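Local structure of MIPZ (Caulobacter crescentus, 2XJ9) at residues V6-N11 with I109-G114; L29-A34 with I64-P69; A126-T131 with D180-R185. The protein is a P-loop ATPase of the deviant Walker A type that inhibits and positions cell division, dimerising and binding the nucleoid to form gradients in the cell. The protein carries 1 engineered substitution. All coordinates share one frame; numbering follows the deposited sequence.

Contact 1 (V6-N11 with I109-G114); sequences VIVVGN and IDTPGG
V8 pairs in parallel with I109, and V9 with D110, where the Walker B strand 106-110 runs beside strand 5-9, the strand that leads into the P-loop. I109 brackets V8: its N reaches I7 O at 2.8 Å in an almost straight N-H...O bond (179°), and its O takes V9 N at 2.9 Å. One step on, the ladder ends in a side chain. V9 O receives a weak bond from T111 N and a second from T111 OG1 at 3.1 Å, the hydroxyl lying in the carbonyl plane on a lone pair. With chi1 at 74°, T111 places OG1 between its own N and carbonyl carbon, which aims it back at V9. Of the two, the hydroxyl gives V9 O the sounder bond, just where the strands give way to loops. On the face that carries V8, the I109 CD1 methyl reaches along the neighbouring strand, 3.9 Å from V8 CG2 and 4.1 Å from V6 CG1. D110 lies on the V9 face, and its OD2 is hydrogen-bonded to S19, a ligand of the magnesium ion, so it sits in the second shell of the metal site. Past the strand ends, G113 CA comes 4.0 Å from N11 O, and G113 touches the bound nucleotide analogue, while N11 ND2 bonds to P132 O. V8 packs on A122 and H123 of helix 117-124; across the sheet, V9 and D110 pack on helix 18-30, and strand 128-134 flanks strand 5-9 on its other edge.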
# COMPACT_ATOMS: atom_id res chain seq x y z
N VAL A 6 9.09 -23.01 0.82
CA VAL A 6 8.71 -21.78 1.49
C VAL A 6 8.57 -20.63 0.50
O VAL A 6 9.54 -20.28 -0.18
CB VAL A 6 9.77 -21.36 2.51
CG1 VAL A 6 9.48 -19.95 3.01
CG2 VAL A 6 9.83 -22.35 3.66
N ILE A 7 7.38 -20.04 0.44
CA ILE A 7 7.13 -18.88 -0.45
C ILE A 7 6.95 -17.58 0.32
O ILE A 7 6.05 -17.44 1.15
CB ILE A 7 5.89 -19.08 -1.33
CG1 ILE A 7 6.04 -20.36 -2.17
CG2 ILE A 7 5.67 -17.84 -2.19
CD1 ILE A 7 4.75 -20.90 -2.73
N VAL A 8 7.80 -16.61 0.03
CA VAL A 8 7.68 -15.32 0.67
C VAL A 8 7.17 -14.28 -0.29
O VAL A 8 7.80 -14.01 -1.29
CB VAL A 8 9.01 -14.88 1.27
CG1 VAL A 8 9.04 -13.39 1.44
CG2 VAL A 8 9.21 -15.58 2.60
N VAL A 9 6.00 -13.71 0.01
CA VAL A 9 5.43 -12.64 -0.80
C VAL A 9 5.95 -11.29 -0.33
O VAL A 9 5.71 -10.89 0.80
CB VAL A 9 3.90 -12.60 -0.70
CG1 VAL A 9 3.38 -11.54 -1.60
CG2 VAL A 9 3.29 -13.95 -1.04
N GLY A 10 6.65 -10.56 -1.18
CA GLY A 10 7.33 -9.39 -0.70
C GLY A 10 7.40 -8.18 -1.61
O GLY A 10 7.53 -8.29 -2.82
N ASN A 11 7.29 -7.02 -0.98
CA ASN A 11 7.56 -5.75 -1.61
C ASN A 11 7.47 -4.72 -0.49
O ASN A 11 6.46 -4.66 0.19
CB ASN A 11 6.50 -5.43 -2.65
CG ASN A 11 6.94 -4.34 -3.61
OD1 ASN A 11 7.83 -3.55 -3.33
ND2 ASN A 11 6.30 -4.29 -4.77
N ILE A 109 4.34 -17.08 3.40
CA ILE A 109 4.53 -15.95 4.28
C ILE A 109 4.18 -14.63 3.60
O ILE A 109 4.79 -14.27 2.59
CB ILE A 109 5.94 -15.89 4.77
CG1 ILE A 109 6.33 -17.24 5.35
CG2 ILE A 109 6.07 -14.80 5.80
CD1 ILE A 109 7.79 -17.36 5.75
N ASP A 110 3.18 -13.94 4.16
CA ASP A 110 2.85 -12.60 3.70
C ASP A 110 3.58 -11.57 4.53
O ASP A 110 3.52 -11.61 5.75
CB ASP A 110 1.36 -12.35 3.79
CG ASP A 110 0.96 -11.04 3.13
OD1 ASP A 110 1.86 -10.27 2.71
OD2 ASP A 110 -0.25 -10.78 3.03
N THR A 111 4.26 -10.63 3.88
CA THR A 111 5.00 -9.62 4.64
C THR A 111 4.37 -8.24 4.52
O THR A 111 3.52 -8.03 3.66
CB THR A 111 6.52 -9.62 4.30
OG1 THR A 111 6.73 -9.04 3.01
CG2 THR A 111 7.04 -11.01 4.29
N PRO A 112 4.76 -7.31 5.41
CA PRO A 112 4.20 -5.96 5.50
C PRO A 112 4.98 -5.01 4.59
O PRO A 112 6.01 -5.40 4.05
CB PRO A 112 4.42 -5.58 6.98
CG PRO A 112 5.35 -6.64 7.56
CD PRO A 112 5.81 -7.51 6.42
N GLY A 113 4.49 -3.79 4.44
CA GLY A 113 5.07 -2.85 3.49
C GLY A 113 6.05 -1.89 4.11
O GLY A 113 6.06 -0.69 3.83
N GLY A 114 6.88 -2.40 5.00
CA GLY A 114 8.00 -1.63 5.48
C GLY A 114 9.13 -2.60 5.73
O GLY A 114 9.20 -3.67 5.12

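Contact 2 (L29-A34 with I64-P69); sequences LLYGGA and IELPEP
Y31 OH is hydrogen-bonded to D236 OD2, from a loop further along the chain, with L66 CD2 and P67 CD packed round it, the latter at 3.5 Å from the Y31 OH. That bond fixes the far end of a ring whose face is taken by proline. P67 CG lies over it in a CH-pi contact, 3.8 Å from the Y31 ring centroid and 15° off the normal, while L66 CD2 comes in at the edge, near the ring plane. L66 has CG anti to its carbonyl carbon (chi1 -66°), and this brings CD2 to that edge. Residues 29-34 are the C-terminal end of helix 18-30, the helix that follows the P-loop, running out through a type I turn from L30 to G33; residues 64-69 form the irregular linker from helix 47-62 to edge strand 70-72. L30 is directed toward this linker. Its CG packs 3.7 Å from P67 CB, and its CD2 continues past the E68 backbone to P69, 3.9 Å from P69 CD, so the leucine lies against both prolines. P67 thus serves both neighbours, giving CB to the leucine and CG and CD to the tyrosine. P69 goes on to touch F52 of helix 47-62 and V38 of strand 36-40, and P67 O accepts a hydrogen bond from R55 NH2.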
# COMPACT_ATOMS: atom_id res chain seq x y z
N LEU A 29 -3.34 -23.54 -4.00
CA LEU A 29 -2.60 -24.69 -3.48
C LEU A 29 -3.51 -25.66 -2.73
O LEU A 29 -3.61 -26.83 -3.09
CB LEU A 29 -1.46 -24.25 -2.58
CG LEU A 29 -0.35 -23.60 -3.38
CD1 LEU A 29 0.61 -22.86 -2.52
CD2 LEU A 29 0.36 -24.65 -4.20
N LEU A 30 -4.17 -25.19 -1.69
CA LEU A 30 -5.20 -25.98 -1.06
C LEU A 30 -6.00 -26.84 -2.05
O LEU A 30 -6.18 -28.05 -1.81
CB LEU A 30 -6.15 -25.06 -0.29
CG LEU A 30 -5.89 -25.04 1.21
CD1 LEU A 30 -4.43 -25.32 1.49
CD2 LEU A 30 -6.33 -23.71 1.80
N TYR A 31 -6.45 -26.24 -3.16
CA TYR A 31 -7.30 -26.91 -4.14
C TYR A 31 -6.50 -27.75 -5.13
O TYR A 31 -7.06 -28.35 -6.05
CB TYR A 31 -8.18 -25.92 -4.90
CG TYR A 31 -9.48 -25.55 -4.20
CD1 TYR A 31 -9.59 -24.40 -3.43
CD2 TYR A 31 -10.60 -26.36 -4.31
CE1 TYR A 31 -10.76 -24.06 -2.78
CE2 TYR A 31 -11.80 -26.03 -3.67
CZ TYR A 31 -11.87 -24.88 -2.90
OH TYR A 31 -13.05 -24.55 -2.26
N GLY A 32 -5.18 -27.77 -4.95
CA GLY A 32 -4.33 -28.66 -5.71
C GLY A 32 -3.87 -29.81 -4.83
O GLY A 32 -2.85 -30.43 -5.06
N GLY A 33 -4.63 -30.07 -3.77
CA GLY A 33 -4.29 -31.13 -2.85
C GLY A 33 -3.25 -30.82 -1.79
O GLY A 33 -3.21 -31.49 -0.76
N ALA A 34 -2.42 -29.81 -2.02
CA ALA A 34 -1.37 -29.45 -1.07
C ALA A 34 -1.90 -29.08 0.32
O ALA A 34 -3.10 -28.88 0.52
CB ALA A 34 -0.51 -28.34 -1.60
N ILE A 64 -21.06 -25.29 5.39
CA ILE A 64 -20.48 -25.99 4.26
C ILE A 64 -19.00 -26.25 4.54
O ILE A 64 -18.46 -25.80 5.56
CB ILE A 64 -20.73 -25.25 2.91
CG1 ILE A 64 -19.41 -24.83 2.29
CG2 ILE A 64 -21.67 -24.05 3.09
CD1 ILE A 64 -19.58 -24.27 0.91
N GLU A 65 -18.34 -27.01 3.67
CA GLU A 65 -16.95 -27.39 3.92
C GLU A 65 -16.03 -27.08 2.75
O GLU A 65 -16.34 -27.36 1.59
CB GLU A 65 -16.83 -28.87 4.27
CG GLU A 65 -17.56 -29.28 5.53
CD GLU A 65 -16.87 -30.43 6.25
OE1 GLU A 65 -17.44 -31.54 6.31
OE2 GLU A 65 -15.75 -30.20 6.77
N LEU A 66 -14.88 -26.51 3.08
CA LEU A 66 -13.92 -26.13 2.07
C LEU A 66 -12.57 -26.23 2.70
O LEU A 66 -12.45 -26.19 3.92
CB LEU A 66 -14.16 -24.69 1.59
CG LEU A 66 -15.45 -24.38 0.84
CD1 LEU A 66 -15.55 -22.89 0.62
CD2 LEU A 66 -15.53 -25.11 -0.48
N PRO A 67 -11.54 -26.36 1.88
CA PRO A 67 -10.16 -26.45 2.36
C PRO A 67 -9.79 -25.21 3.17
O PRO A 67 -10.05 -24.10 2.71
CB PRO A 67 -9.33 -26.47 1.08
CG PRO A 67 -10.31 -26.70 -0.05
CD PRO A 67 -11.64 -26.26 0.41
N GLU A 68 -9.19 -25.38 4.34
CA GLU A 68 -8.62 -24.27 5.09
C GLU A 68 -7.11 -24.45 5.28
O GLU A 68 -6.64 -25.56 5.48
CB GLU A 68 -9.33 -24.13 6.43
CG GLU A 68 -10.77 -23.66 6.31
CD GLU A 68 -11.61 -24.01 7.53
OE1 GLU A 68 -11.31 -23.51 8.64
OE2 GLU A 68 -12.55 -24.81 7.37
N PRO A 69 -6.33 -23.37 5.21
CA PRO A 69 -4.90 -23.59 5.39
C PRO A 69 -4.64 -23.83 6.86
O PRO A 69 -5.60 -24.00 7.61
CB PRO A 69 -4.27 -22.24 4.98
CG PRO A 69 -5.37 -21.29 4.81
CD PRO A 69 -6.66 -21.94 5.24

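Contact 3 (A126-T131 with D180-R185); sequences ADLVVT and DWVVLR
W181 and V129 are bridge partners in the parallel sheet of the P-loop fold, where strand 128-134 runs next to strand 180-186, and their side chains meet at a slant. V129 N donates to D180 O at 2.9 Å and V129 O receives V182 N at 3.0 Å; T131 N then bonds to V182 O at 2.8 Å. On the face with V130, its CG1 meets L184 CD1 at 3.8 Å. L128 and D180 lie alongside each other, pointing the same way, with L128 CD1 3.5 Å from D180 CB. The opposite face carries V129, T131 and W181. W181 holds CG anti to the backbone N (chi1 -174°), an orientation that lays the indole edge toward V129 and T131, V129 CB being 3.7 Å from W181 CD1. Farther out, R213 forms a salt bridge with D180, and D127 is held by R170 and by V6 N. Around the indole, Y159, V163 and R167 of helix 158-168 pack on W181, and F212 meets its ring edge-to-face. T131 OG1 bonds to Y159 OH and to G10 O, just past the end of strand 5-9. The same oxygen accepts W181 NE1 at 3.1 Å, with an N-H...O angle of 163° and only 12° out of the indole plane.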
# COMPACT_ATOMS: atom_id res chain seq x y z
N ALA A 126 13.71 -18.28 2.27
CA ALA A 126 12.71 -18.45 1.22
C ALA A 126 13.28 -19.11 -0.04
O ALA A 126 14.44 -18.90 -0.42
CB ALA A 126 12.08 -17.12 0.87
N ASP A 127 12.44 -19.92 -0.67
CA ASP A 127 12.78 -20.64 -1.88
C ASP A 127 12.35 -19.81 -3.06
O ASP A 127 13.07 -19.67 -4.05
CB ASP A 127 12.10 -22.00 -1.89
CG ASP A 127 12.56 -22.89 -0.76
OD1 ASP A 127 13.79 -23.00 -0.54
OD2 ASP A 127 11.70 -23.47 -0.06
N LEU A 128 11.16 -19.23 -2.94
CA LEU A 128 10.64 -18.30 -3.93
C LEU A 128 10.24 -16.97 -3.28
O LEU A 128 9.67 -16.93 -2.19
CB LEU A 128 9.43 -18.93 -4.62
CG LEU A 128 8.74 -18.15 -5.74
CD1 LEU A 128 9.73 -17.74 -6.81
CD2 LEU A 128 7.61 -18.95 -6.33
N VAL A 129 10.56 -15.88 -3.94
CA VAL A 129 10.08 -14.58 -3.52
C VAL A 129 9.17 -14.01 -4.60
O VAL A 129 9.65 -13.58 -5.64
CB VAL A 129 11.23 -13.58 -3.32
CG1 VAL A 129 10.67 -12.23 -2.98
CG2 VAL A 129 12.17 -14.05 -2.23
N VAL A 130 7.86 -14.04 -4.37
CA VAL A 130 6.90 -13.43 -5.29
C VAL A 130 6.74 -11.96 -4.95
O VAL A 130 6.35 -11.63 -3.84
CB VAL A 130 5.55 -14.12 -5.19
CG1 VAL A 130 4.64 -13.61 -6.24
CG2 VAL A 130 5.74 -15.60 -5.34
N THR A 131 7.07 -11.08 -5.88
CA THR A 131 7.03 -9.63 -5.63
C THR A 131 6.10 -8.90 -6.59
O THR A 131 6.53 -8.45 -7.65
CB THR A 131 8.41 -9.00 -5.77
OG1 THR A 131 9.17 -9.27 -4.60
CG2 THR A 131 8.27 -7.52 -5.90
N ASP A 180 14.49 -18.56 -6.24
CA ASP A 180 13.79 -17.99 -7.40
C ASP A 180 13.14 -16.64 -7.00
O ASP A 180 12.55 -16.50 -5.92
CB ASP A 180 12.75 -19.00 -7.91
CG ASP A 180 12.36 -18.77 -9.37
OD1 ASP A 180 11.42 -19.47 -9.84
OD2 ASP A 180 12.97 -17.90 -10.04
N TRP A 181 13.28 -15.63 -7.86
CA TRP A 181 12.67 -14.34 -7.57
C TRP A 181 11.82 -13.87 -8.74
O TRP A 181 12.34 -13.64 -9.84
CB TRP A 181 13.73 -13.30 -7.22
CG TRP A 181 13.13 -12.00 -6.79
CD1 TRP A 181 11.82 -11.78 -6.44
CD2 TRP A 181 13.79 -10.73 -6.67
NE1 TRP A 181 11.64 -10.45 -6.11
CE2 TRP A 181 12.83 -9.79 -6.25
CE3 TRP A 181 15.10 -10.29 -6.89
CZ2 TRP A 181 13.14 -8.47 -6.03
CZ3 TRP A 181 15.41 -8.97 -6.68
CH2 TRP A 181 14.44 -8.08 -6.25
N VAL A 182 10.51 -13.73 -8.52
CA VAL A 182 9.60 -13.32 -9.59
C VAL A 182 8.88 -12.01 -9.33
O VAL A 182 8.15 -11.89 -8.36
CB VAL A 182 8.51 -14.37 -9.80
CG1 VAL A 182 7.43 -13.83 -10.67
CG2 VAL A 182 9.11 -15.62 -10.39
N VAL A 183 9.07 -11.03 -10.19
CA VAL A 183 8.35 -9.76 -10.10
C VAL A 183 7.17 -9.73 -11.08
O VAL A 183 7.38 -9.73 -12.28
CB VAL A 183 9.24 -8.59 -10.50
CG1 VAL A 183 8.41 -7.36 -10.62
CG2 VAL A 183 10.33 -8.38 -9.52
N LEU A 184 5.93 -9.69 -10.59
CA LEU A 184 4.82 -9.56 -11.53
C LEU A 184 4.03 -8.29 -11.35
O LEU A 184 3.94 -7.77 -10.27
CB LEU A 184 3.92 -10.80 -11.52
CG LEU A 184 3.28 -11.39 -10.27
CD1 LEU A 184 4.23 -11.28 -9.15
CD2 LEU A 184 1.99 -10.66 -9.98
N ARG A 185 3.48 -7.78 -12.44
CA ARG A 185 2.74 -6.52 -12.42
C ARG A 185 1.27 -6.74 -12.12
O ARG A 185 0.60 -7.52 -12.79
CB ARG A 185 2.87 -5.81 -13.75
CG ARG A 185 4.26 -5.38 -14.13
CD ARG A 185 4.07 -4.20 -15.05
NE ARG A 185 5.07 -4.12 -16.07
CZ ARG A 185 5.00 -4.24 -17.40
NH1 ARG A 185 6.15 -4.09 -18.01
NH2 ARG A 185 3.90 -4.47 -18.12

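How the contacts relate
Contacts 1 and 3 are buried pairings in one parallel sheet, where strands 5-9 and 128-134 are neighbours; probable hydrogen bonds of G10 O with T131 OG1 and of V6 N with D127 OD2 tie them together. In contact 1 a threonine hydroxyl donates to a strand carbonyl, and the segments lead on to the nucleotide and metal; in contact 3 a threonine hydroxyl accepts the indole N-H. Contact 2 lies nearer the surface, its centre about 18 Å from the centre of the chain, and relies on proline, leucine and tyrosine packing without a ladder. Along the chain it is nested inside the loop that contact 1 closes, and helix 18-30 connects the P-loop region to it. Contact 3 follows later, in series with both.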